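Local coordinates for protein Ent-copalyl diphosphate synthase (Streptomyces platensis, PDB 5BP8) that belongs to the class II terpene cyclases, a largely helical group of enzymes related to the squalene-hopene cyclases, at residues A429-A434 against A453-L458; A481-D486 against A513-G518; Q457-T462 against R473-G478. All coordinates share one frame; numbering follows the deposited sequence.

Contact 1 of 3, residues A429-A434 against A453-L458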
ATOM      1  N   ALA A 429      18.523   1.936 -16.462  1.00 25.96           N
ATOM      2  CA  ALA A 429      18.795   3.372 -16.619  1.00 26.22           C
ATOM      3  C   ALA A 429      18.391   3.872 -18.018  1.00 27.10           C
ATOM      4  O   ALA A 429      17.880   4.980 -18.162  1.00 27.22           O
ATOM      5  CB  ALA A 429      20.269   3.682 -16.342  1.00 27.10           C
ATOM      6  N   ALA A 430      18.602   3.045 -19.040  1.00 26.65           N
ATOM      7  CA  ALA A 430      18.137   3.363 -20.378  1.00 27.21           C
ATOM      8  C   ALA A 430      16.604   3.515 -20.420  1.00 25.88           C
ATOM      9  O   ALA A 430      16.081   4.407 -21.096  1.00 25.47           O
ATOM     10  CB  ALA A 430      18.581   2.301 -21.360  1.00 28.07           C
ATOM     11  N   TRP A 431      15.913   2.607 -19.737  1.00 26.25           N
ATOM     12  CA  TRP A 431      14.452   2.651 -19.636  1.00 25.14           C
ATOM     13  C   TRP A 431      13.992   3.915 -18.924  1.00 24.62           C
ATOM     14  O   TRP A 431      13.008   4.566 -19.328  1.00 25.44           O
ATOM     15  CB  TRP A 431      13.950   1.393 -18.932  1.00 25.42           C
ATOM     16  CG  TRP A 431      12.483   1.351 -18.707  1.00 24.48           C
ATOM     17  CD1 TRP A 431      11.534   0.970 -19.598  1.00 25.18           C
ATOM     18  CD2 TRP A 431      11.793   1.691 -17.503  1.00 24.14           C
ATOM     19  NE1 TRP A 431      10.280   1.027 -19.020  1.00 24.05           N
ATOM     20  CE2 TRP A 431      10.408   1.487 -17.743  1.00 24.05           C
ATOM     21  CE3 TRP A 431      12.198   2.142 -16.251  1.00 23.49           C
ATOM     22  CZ2 TRP A 431       9.435   1.714 -16.765  1.00 24.05           C
ATOM     23  CZ3 TRP A 431      11.227   2.365 -15.280  1.00 23.11           C
ATOM     24  CH2 TRP A 431       9.869   2.144 -15.545  1.00 23.33           C
ATOM     25  N   ALA A 432      14.710   4.290 -17.881  1.00 23.62           N
ATOM     26  CA  ALA A 432      14.441   5.543 -17.220  1.00 23.93           C
ATOM     27  C   ALA A 432      14.553   6.723 -18.170  1.00 24.15           C
ATOM     28  O   ALA A 432      13.676   7.567 -18.209  1.00 23.39           O
ATOM     29  CB  ALA A 432      15.341   5.731 -16.001  1.00 23.25           C
ATOM     30  N   LEU A 433      15.613   6.791 -18.979  1.00 24.42           N
ATOM     31  CA  LEU A 433      15.771   7.941 -19.853  1.00 25.39           C
ATOM     32  C   LEU A 433      14.644   7.966 -20.879  1.00 25.33           C
ATOM     33  O   LEU A 433      14.131   9.022 -21.240  1.00 25.22           O
ATOM     34  CB  LEU A 433      17.135   7.895 -20.575  1.00 26.84           C
ATOM     35  CG  LEU A 433      18.380   7.957 -19.703  1.00 28.11           C
ATOM     36  CD1 LEU A 433      19.635   7.823 -20.549  1.00 29.99           C
ATOM     37  CD2 LEU A 433      18.416   9.259 -18.930  1.00 28.88           C
ATOM     38  N   ALA A 434      14.267   6.785 -21.346  1.00 25.61           N
ATOM     39  CA  ALA A 434      13.292   6.651 -22.409  1.00 26.47           C
ATOM     40  C   ALA A 434      11.879   6.988 -21.954  1.00 25.54           C
ATOM     41  O   ALA A 434      11.038   7.333 -22.780  1.00 26.40           O
ATOM     42  CB  ALA A 434      13.319   5.239 -22.940  1.00 27.79           C
ATOM     43  N   ALA A 453      11.056  10.713  -7.904  1.00 20.46           N
ATOM     44  CA  ALA A 453      12.094  10.481  -6.879  1.00 20.42           C
ATOM     45  C   ALA A 453      12.806   9.171  -7.091  1.00 20.49           C
ATOM     46  O   ALA A 453      14.057   9.124  -7.023  1.00 20.92           O
ATOM     47  CB  ALA A 453      11.513  10.542  -5.474  1.00 20.12           C
ATOM     48  N   TYR A 454      12.049   8.103  -7.386  1.00 19.82           N
ATOM     49  CA  TYR A 454      12.673   6.796  -7.630  1.00 20.67           C
ATOM     50  C   TYR A 454      13.648   6.818  -8.812  1.00 21.09           C
ATOM     51  O   TYR A 454      14.725   6.219  -8.743  1.00 21.56           O
ATOM     52  CB  TYR A 454      11.641   5.679  -7.832  1.00 20.40           C
ATOM     53  CG  TYR A 454      10.715   5.461  -6.634  1.00 20.04           C
ATOM     54  CD1 TYR A 454      11.134   5.735  -5.329  1.00 20.88           C
ATOM     55  CD2 TYR A 454       9.460   4.909  -6.815  1.00 19.69           C
ATOM     56  CE1 TYR A 454      10.296   5.522  -4.240  1.00 21.67           C
ATOM     57  CE2 TYR A 454       8.613   4.683  -5.741  1.00 19.82           C
ATOM     58  CZ  TYR A 454       9.040   4.990  -4.454  1.00 20.35           C
ATOM     59  OH  TYR A 454       8.227   4.820  -3.356  1.00 19.31           O
HETATM   60  N   MSE A 455      13.258   7.474  -9.901  1.00 21.16           N
HETATM   61  CA  MSE A 455      14.115   7.543 -11.084  1.00 22.23           C
HETATM   62  C   MSE A 455      15.325   8.411 -10.872  1.00 23.35           C
HETATM   63  O   MSE A 455      16.424   8.076 -11.358  1.00 23.50           O
HETATM   64  CB  MSE A 455      13.310   7.978 -12.311  1.00 22.70           C
HETATM   65  CG  MSE A 455      12.327   6.875 -12.696  1.00 22.25           C
HETATM   66 SE   MSE A 455      13.138   5.161 -13.196  0.65 23.07          SE
HETATM   67  CE  MSE A 455      13.010   4.187 -11.518  1.00 22.44           C
ATOM     68  N   VAL A 456      15.180   9.525 -10.176  1.00 22.66           N
ATOM     69  CA  VAL A 456      16.345  10.362  -9.876  1.00 24.05           C
ATOM     70  C   VAL A 456      17.375   9.559  -9.050  1.00 25.33           C
ATOM     71  O   VAL A 456      18.592   9.567  -9.367  1.00 25.45           O
ATOM     72  CB  VAL A 456      15.942  11.672  -9.171  1.00 23.87           C
ATOM     73  CG1 VAL A 456      17.147  12.371  -8.567  1.00 25.13           C
ATOM     74  CG2 VAL A 456      15.223  12.587 -10.146  1.00 24.46           C
ATOM     75  N   GLN A 457      16.894   8.842  -8.037  1.00 24.71           N
ATOM     76  CA  GLN A 457      17.758   7.971  -7.235  1.00 25.94           C
ATOM     77  C   GLN A 457      18.448   6.909  -8.065  1.00 26.61           C
ATOM     78  O   GLN A 457      19.661   6.714  -7.923  1.00 26.35           O
ATOM     79  CB  GLN A 457      16.987   7.247  -6.150  1.00 28.20           C
ATOM     80  CG  GLN A 457      16.505   8.136  -5.035  1.00 30.10           C
ATOM     81  CD  GLN A 457      15.875   7.334  -3.917  1.00 33.57           C
ATOM     82  OE1 GLN A 457      16.461   6.350  -3.435  1.00 34.55           O
ATOM     83  NE2 GLN A 457      14.681   7.756  -3.488  1.00 35.08           N
ATOM     84  N   LEU A 458      17.684   6.218  -8.917  1.00 25.85           N
ATOM     85  CA  LEU A 458      18.233   5.189  -9.789  0.60 24.66           C
ATOM     86  C   LEU A 458      19.365   5.756 -10.625  1.00 27.06           C
ATOM     87  O   LEU A 458      20.459   5.170 -10.684  1.00 27.70           O
ATOM     88  CB  LEU A 458      17.154   4.603 -10.705  0.60 23.09           C
ATOM     89  CG  LEU A 458      17.589   3.552 -11.733  0.60 22.96           C
ATOM     90  CD1 LEU A 458      18.434   2.461 -11.105  0.60 24.19           C
ATOM     91  CD2 LEU A 458      16.389   2.925 -12.437  0.60 22.70           C
TER

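Contact 2 of 3, residues A481-D486 against A513-G518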
ATOM      1  N   ALA A 481      11.723  19.103 -11.549  1.00 28.41           N
ATOM      2  CA  ALA A 481      10.317  18.772 -11.366  1.00 27.75           C
ATOM      3  C   ALA A 481       9.928  18.652  -9.891  1.00 27.58           C
ATOM      4  O   ALA A 481       8.848  19.105  -9.472  1.00 29.94           O
ATOM      5  CB  ALA A 481       9.948  17.500 -12.130  1.00 26.86           C
ATOM      6  N   LEU A 482      10.789  18.027  -9.097  1.00 27.43           N
ATOM      7  CA  LEU A 482      10.519  17.862  -7.678  1.00 27.31           C
ATOM      8  C   LEU A 482      10.475  19.195  -6.933  1.00 28.58           C
ATOM      9  O   LEU A 482       9.652  19.388  -6.024  1.00 27.68           O
ATOM     10  CB  LEU A 482      11.558  16.931  -7.037  1.00 26.55           C
ATOM     11  CG  LEU A 482      11.535  15.468  -7.492  1.00 26.03           C
ATOM     12  CD1 LEU A 482      12.723  14.723  -6.893  1.00 25.80           C
ATOM     13  CD2 LEU A 482      10.228  14.781  -7.088  1.00 25.41           C
ATOM     14  N   LEU A 483      11.373  20.102  -7.316  1.00 30.21           N
ATOM     15  CA  LEU A 483      11.429  21.433  -6.729  1.00 33.33           C
ATOM     16  C   LEU A 483      10.256  22.303  -7.166  1.00 33.69           C
ATOM     17  O   LEU A 483       9.845  23.179  -6.431  1.00 34.38           O
ATOM     18  CB  LEU A 483      12.744  22.128  -7.109  1.00 36.22           C
ATOM     19  CG  LEU A 483      13.979  21.510  -6.457  1.00 38.47           C
ATOM     20  CD1 LEU A 483      15.262  21.990  -7.108  1.00 39.53           C
ATOM     21  CD2 LEU A 483      13.986  21.766  -4.956  1.00 38.95           C
ATOM     22  N   ALA A 484       9.732  22.061  -8.360  1.00 34.46           N
ATOM     23  CA  ALA A 484       8.672  22.893  -8.905  1.00 34.77           C
ATOM     24  C   ALA A 484       7.329  22.661  -8.222  1.00 35.22           C
ATOM     25  O   ALA A 484       6.484  23.559  -8.190  1.00 34.71           O
ATOM     26  CB  ALA A 484       8.538  22.657 -10.402  1.00 36.27           C
ATOM     27  N   HIS A 485       7.121  21.457  -7.679  1.00 30.65           N
ATOM     28  CA  HIS A 485       5.843  21.120  -7.109  1.00 29.76           C
ATOM     29  C   HIS A 485       6.005  19.993  -6.104  1.00 28.81           C
ATOM     30  O   HIS A 485       6.584  18.957  -6.426  1.00 27.04           O
ATOM     31  CB  HIS A 485       4.872  20.683  -8.202  1.00 30.21           C
ATOM     32  CG  HIS A 485       3.486  20.458  -7.710  1.00 30.38           C
ATOM     33  ND1 HIS A 485       2.961  19.200  -7.512  1.00 32.12           N
ATOM     34  CD2 HIS A 485       2.533  21.328  -7.318  1.00 31.89           C
ATOM     35  CE1 HIS A 485       1.731  19.309  -7.047  1.00 32.49           C
ATOM     36  NE2 HIS A 485       1.446  20.591  -6.929  1.00 32.43           N
ATOM     37  N   ASP A 486       5.508  20.228  -4.898  1.00 27.62           N
ATOM     38  CA  ASP A 486       5.474  19.215  -3.863  1.00 26.60           C
ATOM     39  C   ASP A 486       4.263  19.458  -3.014  1.00 27.34           C
ATOM     40  O   ASP A 486       4.193  20.458  -2.289  1.00 27.10           O
ATOM     41  CB  ASP A 486       6.731  19.257  -2.997  1.00 26.38           C
ATOM     42  CG  ASP A 486       6.834  18.055  -2.076  1.00 27.14           C
ATOM     43  OD1 ASP A 486       6.518  16.939  -2.531  1.00 25.82           O
ATOM     44  OD2 ASP A 486       7.196  18.238  -0.896  1.00 28.22           O
ATOM     45  N   ALA A 513      15.845  12.039  -0.456  1.00 23.91           N
ATOM     46  CA  ALA A 513      16.975  11.273  -0.994  1.00 24.62           C
ATOM     47  C   ALA A 513      17.331  11.663  -2.426  1.00 25.13           C
ATOM     48  O   ALA A 513      18.508  11.895  -2.745  1.00 25.02           O
ATOM     49  CB  ALA A 513      16.696   9.785  -0.899  1.00 24.59           C
ATOM     50  N   ALA A 514      16.323  11.734  -3.300  1.00 24.25           N
ATOM     51  CA  ALA A 514      16.504  12.169  -4.677  1.00 25.36           C
ATOM     52  C   ALA A 514      17.150  13.551  -4.786  1.00 25.95           C
ATOM     53  O   ALA A 514      18.116  13.728  -5.519  1.00 26.39           O
ATOM     54  CB  ALA A 514      15.178  12.166  -5.416  1.00 25.22           C
ATOM     55  N   LEU A 515      16.625  14.512  -4.042  1.00 25.98           N
ATOM     56  CA  LEU A 515      17.111  15.873  -4.109  1.00 27.64           C
ATOM     57  C   LEU A 515      18.533  15.985  -3.546  1.00 28.39           C
ATOM     58  O   LEU A 515      19.329  16.757  -4.072  1.00 29.62           O
ATOM     59  CB  LEU A 515      16.158  16.841  -3.392  1.00 28.42           C
ATOM     60  CG  LEU A 515      14.822  17.141  -4.096  1.00 28.65           C
ATOM     61  CD1 LEU A 515      14.006  18.080  -3.241  1.00 29.82           C
ATOM     62  CD2 LEU A 515      15.016  17.767  -5.456  1.00 30.21           C
ATOM     63  N   ALA A 516      18.851  15.196  -2.527  1.00 28.23           N
ATOM     64  CA  ALA A 516      20.204  15.177  -1.967  1.00 30.84           C
ATOM     65  C   ALA A 516      21.194  14.582  -2.962  1.00 31.93           C
ATOM     66  O   ALA A 516      22.291  15.123  -3.155  1.00 33.51           O
ATOM     67  CB  ALA A 516      20.233  14.391  -0.668  1.00 30.31           C
ATOM     68  N   LEU A 517      20.815  13.470  -3.578  1.00 31.37           N
ATOM     69  CA  LEU A 517      21.662  12.800  -4.564  1.00 31.76           C
ATOM     70  C   LEU A 517      21.819  13.617  -5.839  1.00 33.49           C
ATOM     71  O   LEU A 517      22.894  13.626  -6.439  1.00 33.45           O
ATOM     72  CB  LEU A 517      21.115  11.406  -4.878  1.00 31.30           C
ATOM     73  CG  LEU A 517      21.194  10.412  -3.718  1.00 30.17           C
ATOM     74  CD1 LEU A 517      20.250   9.240  -3.915  1.00 29.78           C
ATOM     75  CD2 LEU A 517      22.620   9.911  -3.521  1.00 31.94           C
ATOM     76  N   GLY A 518      20.763  14.323  -6.235  1.00 33.50           N
ATOM     77  CA  GLY A 518      20.782  15.183  -7.405  1.00 37.44           C
ATOM     78  C   GLY A 518      21.580  16.462  -7.225  1.00 42.94           C
ATOM     79  O   GLY A 518      21.917  17.127  -8.207  1.00 45.87           O
TER

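Contact 3 of 3, residues Q457-T462 against R473-G478. With SO4 (sulfate ion), chain D.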
ATOM      1  N   GLN A 457      16.894   8.842  -8.037  1.00 24.71           N
ATOM      2  CA  GLN A 457      17.758   7.971  -7.235  1.00 25.94           C
ATOM      3  C   GLN A 457      18.448   6.909  -8.065  1.00 26.61           C
ATOM      4  O   GLN A 457      19.661   6.714  -7.923  1.00 26.35           O
ATOM      5  CB  GLN A 457      16.987   7.247  -6.150  1.00 28.20           C
ATOM      6  CG  GLN A 457      16.505   8.136  -5.035  1.00 30.10           C
ATOM      7  CD  GLN A 457      15.875   7.334  -3.917  1.00 33.57           C
ATOM      8  OE1 GLN A 457      16.461   6.350  -3.435  1.00 34.55           O
ATOM      9  NE2 GLN A 457      14.681   7.756  -3.488  1.00 35.08           N
ATOM     10  N   LEU A 458      17.684   6.218  -8.917  1.00 25.85           N
ATOM     11  CA  LEU A 458      18.233   5.189  -9.789  0.60 24.66           C
ATOM     12  C   LEU A 458      19.365   5.756 -10.625  1.00 27.06           C
ATOM     13  O   LEU A 458      20.459   5.170 -10.684  1.00 27.70           O
ATOM     14  CB  LEU A 458      17.154   4.603 -10.705  0.60 23.09           C
ATOM     15  CG  LEU A 458      17.589   3.552 -11.733  0.60 22.96           C
ATOM     16  CD1 LEU A 458      18.434   2.461 -11.105  0.60 24.19           C
ATOM     17  CD2 LEU A 458      16.389   2.925 -12.437  0.60 22.70           C
ATOM     18  N   LEU A 459      19.102   6.884 -11.295  1.00 27.30           N
ATOM     19  CA  LEU A 459      20.084   7.476 -12.198  1.00 29.52           C
ATOM     20  C   LEU A 459      21.338   7.950 -11.467  1.00 30.44           C
ATOM     21  O   LEU A 459      22.463   7.693 -11.932  1.00 31.27           O
ATOM     22  CB  LEU A 459      19.467   8.631 -12.986  1.00 29.77           C
ATOM     23  CG  LEU A 459      18.388   8.258 -14.010  1.00 29.75           C
ATOM     24  CD1 LEU A 459      17.719   9.515 -14.552  1.00 29.78           C
ATOM     25  CD2 LEU A 459      18.952   7.434 -15.154  1.00 30.74           C
HETATM   26  N   MSE A 460      21.157   8.616 -10.333  1.00 29.59           N
HETATM   27  CA  MSE A 460      22.306   9.132  -9.568  1.00 31.85           C
HETATM   28  C   MSE A 460      23.102   8.028  -8.922  1.00 33.56           C
HETATM   29  O   MSE A 460      24.361   8.020  -8.994  1.00 34.06           O
HETATM   30  CB  MSE A 460      21.866  10.188  -8.564  1.00 31.83           C
HETATM   31  CG  MSE A 460      21.291  11.438  -9.212  1.00 33.25           C
HETATM   32 SE   MSE A 460      22.607  12.426 -10.304  0.65 39.15          SE
HETATM   33  CE  MSE A 460      22.731  11.472 -11.994  1.00 41.31           C
ATOM     34  N   ARG A 461      22.428   7.070  -8.300  1.00 32.94           N
ATOM     35  CA  ARG A 461      23.147   6.034  -7.559  1.00 35.38           C
ATOM     36  C   ARG A 461      23.879   5.031  -8.459  1.00 37.64           C
ATOM     37  O   ARG A 461      24.832   4.379  -8.003  1.00 37.58           O
ATOM     38  CB  ARG A 461      22.237   5.320  -6.575  1.00 35.66           C
ATOM     39  CG  ARG A 461      21.816   6.198  -5.391  1.00 36.17           C
ATOM     40  CD  ARG A 461      20.648   5.624  -4.609  1.00 37.54           C
ATOM     41  NE  ARG A 461      20.903   4.317  -4.007  1.00 40.38           N
ATOM     42  CZ  ARG A 461      19.987   3.618  -3.328  1.00 40.41           C
ATOM     43  NH1 ARG A 461      18.749   4.089  -3.142  1.00 42.95           N
ATOM     44  NH2 ARG A 461      20.299   2.445  -2.841  1.00 43.31           N
ATOM     45  N   THR A 462      23.475   4.925  -9.724  1.00 36.63           N
ATOM     46  CA  THR A 462      24.078   3.947 -10.635  1.00 38.47           C
ATOM     47  C   THR A 462      24.973   4.609 -11.665  1.00 40.11           C
ATOM     48  O   THR A 462      25.408   3.964 -12.608  1.00 44.59           O
ATOM     49  CB  THR A 462      23.010   3.098 -11.355  1.00 36.90           C
ATOM     50  OG1 THR A 462      22.199   3.923 -12.203  1.00 37.60           O
ATOM     51  CG2 THR A 462      22.160   2.354 -10.350  1.00 36.83           C
ATOM     52  N   ARG A 473      21.853  15.031 -16.899  1.00 37.49           N
ATOM     53  CA  ARG A 473      20.868  16.031 -17.304  1.00 38.48           C
ATOM     54  C   ARG A 473      19.446  15.531 -16.993  1.00 35.57           C
ATOM     55  O   ARG A 473      18.590  16.299 -16.554  1.00 34.41           O
ATOM     56  CB  ARG A 473      21.000  16.391 -18.789  1.00 41.23           C
ATOM     57  CG  ARG A 473      22.326  17.079 -19.138  1.00 44.13           C
ATOM     58  CD  ARG A 473      22.373  17.651 -20.552  1.00 47.28           C
ATOM     59  NE  ARG A 473      22.318  16.615 -21.586  1.00 48.53           N
ATOM     60  CZ  ARG A 473      23.354  15.897 -22.026  1.00 51.45           C
ATOM     61  NH1 ARG A 473      24.582  16.084 -21.544  1.00 53.05           N
ATOM     62  NH2 ARG A 473      23.161  14.974 -22.968  1.00 52.24           N
ATOM     63  N   SER A 474      19.211  14.244 -17.233  1.00 33.82           N
ATOM     64  CA  SER A 474      17.911  13.644 -16.926  1.00 32.41           C
ATOM     65  C   SER A 474      17.596  13.763 -15.441  1.00 31.08           C
ATOM     66  O   SER A 474      16.510  14.216 -15.066  1.00 31.44           O
ATOM     67  CB  SER A 474      17.876  12.175 -17.355  1.00 32.37           C
ATOM     68  OG  SER A 474      16.654  11.539 -16.958  1.00 30.45           O
ATOM     69  N   ALA A 475      18.531  13.347 -14.594  1.00 30.98           N
ATOM     70  CA  ALA A 475      18.352  13.476 -13.154  1.00 31.31           C
ATOM     71  C   ALA A 475      18.141  14.928 -12.715  1.00 31.26           C
ATOM     72  O   ALA A 475      17.346  15.199 -11.803  1.00 29.26           O
ATOM     73  CB  ALA A 475      19.527  12.864 -12.410  1.00 32.39           C
ATOM     74  N   ALA A 476      18.847  15.860 -13.359  1.00 32.14           N
ATOM     75  CA  ALA A 476      18.673  17.299 -13.091  1.00 33.04           C
ATOM     76  C   ALA A 476      17.266  17.776 -13.409  1.00 30.84           C
ATOM     77  O   ALA A 476      16.693  18.540 -12.647  1.00 31.36           O
ATOM     78  CB  ALA A 476      19.683  18.130 -13.891  1.00 35.12           C
ATOM     79  N   ARG A 477      16.714  17.334 -14.530  1.00 30.12           N
ATOM     80  CA  ARG A 477      15.362  17.731 -14.914  1.00 30.84           C
ATOM     81  C   ARG A 477      14.359  17.113 -13.914  1.00 28.23           C
ATOM     82  O   ARG A 477      13.364  17.757 -13.556  1.00 27.09           O
ATOM     83  CB  ARG A 477      15.033  17.296 -16.354  1.00 32.96           C
ATOM     84  CG  ARG A 477      15.716  18.145 -17.453  1.00 35.97           C
ATOM     85  CD  ARG A 477      15.158  17.883 -18.838  1.00 37.89           C
ATOM     86  NE  ARG A 477      15.195  16.470 -19.224  1.00 39.94           N
ATOM     87  CZ  ARG A 477      16.233  15.845 -19.784  1.00 42.10           C
ATOM     88  NH1 ARG A 477      17.373  16.483 -20.042  1.00 42.46           N
ATOM     89  NH2 ARG A 477      16.135  14.556 -20.089  1.00 42.68           N
ATOM     90  N   GLY A 478      14.641  15.878 -13.484  1.00 26.54           N
ATOM     91  CA  GLY A 478      13.867  15.198 -12.420  1.00 26.26           C
ATOM     92  C   GLY A 478      13.835  16.043 -11.165  1.00 27.19           C
ATOM     93  O   GLY A 478      12.766  16.328 -10.614  1.00 26.31           O
TER
HETATM   94  S   SO4 D 703      19.344  15.596 -23.370  1.00 66.11           S
HETATM   95  O1  SO4 D 703      20.544  15.128 -24.112  1.00 68.86           O
HETATM   96  O2  SO4 D 703      18.262  14.598 -23.526  1.00 66.70           O
HETATM   97  O3  SO4 D 703      19.707  15.762 -21.946  1.00 63.77           O
HETATM   98  O4  SO4 D 703      18.870  16.891 -23.917  1.00 64.98           O

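Contact 1 of 3, residues A429-A434 against A453-L458
The carbonyl oxygen of A432, whose methyl faces M455 across the contact, is gripped by two donors: the indole NE1 of W442, from the loop that follows, and the hydroxyl OG1 of T435, which also bonds to the carbonyl of W431. Two carbonyls near the C-terminal end of helix 422-435, those of W431 and A432, thus have side-chain donors, while the A432 methyl points to helix 449-461. No hydrogen bond crosses between the two segments; what joins them is the selenium of M455, a selenomethionine. Its SE atom lies 3.6 Å from A432 CB and 4.0 Å from W431 CZ3, wedged between a methyl group and the far rim of the indole. The side chain bends at its second and third torsions, so that the selenium rather than the terminal methyl leads the approach. W431 extends its ring to meet it, CG standing anti to the backbone N (chi1 177°). The result is a Met-aromatic contact of oblique kind: SE is 5.2 Å from the centroid of the six-membered ring and 69° off its normal, and the two side chains cross at nearly a right angle. The sequence from W431 through Q436 to W442 fits the QW motif that recurs in squalene-hopene cyclases and their relatives, in which a helix and the turn after it are tied together. The grip of W442 on A432 agrees with that role. L458, one turn beyond M455, lies against the selenium, its CD2 4.0 Å from SE, and reaches A410 on helix 402-416. That helix also meets W431 through P402 and T406, while the ring of Y403 lies at about 30° to the indole and touches M455 as well.

Contact 2 of 3, residues A481-D486 against A513-G518
Two helices of the cyclase's helical bundle, 469-484 and 504-518, meet through a small patch of apolar side chains formed by L482 and L483 on one side and A514 and L515 on the other. No hydrogen bond crosses it. L515 supplies its key group, methyl CD2, which settles in the angle between two successive residues: L482 CB is 3.9 Å from it and L483 CG 4.0 Å. The second methyl is used too, L515 CD1 lying 4.1 Å from L483 CD2. L515 has its CG anti to the carbonyl carbon (chi1 -73°), which extends the branched end toward the other helix. L482 answers in kind, one branch reaching past L515, and its CD1 comes to 3.8 Å from A514 CB. L482 also touches T452, and A514 touches V456, both on helix 449-461. At the outer margin R8 of helix 7-20 and A520 touch both L483 and L515, and a sulfate ion lies about 3 Å from the L483 side chain at nearest atoms. The carbonyl of L482 is held by NH2 of R511, a polar tie between the same two helices. Packing of this kind between neighbouring helices of the bundle is consistent with the all-helical alpha-alpha barrel known in squalene-hopene cyclase relatives.

Contact 3 of 3, residues Q457-T462 against R473-G478
L459 and M460 both set CG anti to their own carbonyl carbon, and the further bends of M460, a selenomethionine, at chi2 (-64°) and chi3 bring its methyl toward segment 473-478 of helix 469-484. There CE comes to 3.5 Å from A475 CB, while SE and CG lie alongside the same methyl. L459, the residue before it, packs its CB 4.3 Å from A475 CB and sends CD1 to 3.3 Å from S474 OG. The A475 methyl is therefore met by two consecutive side chains of one helix. The serine oxygen approached by this methyl has its polar need met elsewhere: S474 OG is hydrogen-bonded to OE1 of Q436. That amide oxygen also receives a weak bond from R477 NH2, so the glutamine, which fits the QW motif of this family together with W442, links its own turn to helix 469-484. W442 in turn lies against both L459 and S474. The local segments run in roughly opposite directions but well inclined, at 141°, with a closest axis approach of 9.2 Å, as suits consecutive helices of an alpha-alpha hairpin. On the solvent side of helix 469-484, away from L459, R473 and R477 reach round a sulfate ion, probably from the crystallisation liquor. R473 presents the edge of its guanidinium, with NE 2.8 Å from sulfate O3 and NH2 2.9 Å from sulfate O1, the latter bond nearly straight at 162°. R477 adds NH1, 3.1 Å from the same O3, which is thus shared by two arginines one helical turn apart.

Overall arrangement
The three contacts illustrate how consecutive helices are stitched into one helical bundle, all on the same side of the chain's centre. Along the sequence, contact 1 joins helices 422-435 and 449-461, contact 3 joins 449-461 to 469-484, and contact 2 joins 469-484 to 504-518. Contacts 1 and 3 share Q457 and L458, and their centres lie only about 6 Å apart; contact 2 is about 10 Å from contact 3 and 13 Å from contact 1. Helix 449-461 also packs directly on helix 504-518, V456 and Q457 meeting A513 and A514. Helices 449-461 and 469-484 each serve two of the contacts, consistent with the alpha-alpha barrel of the cyclase family.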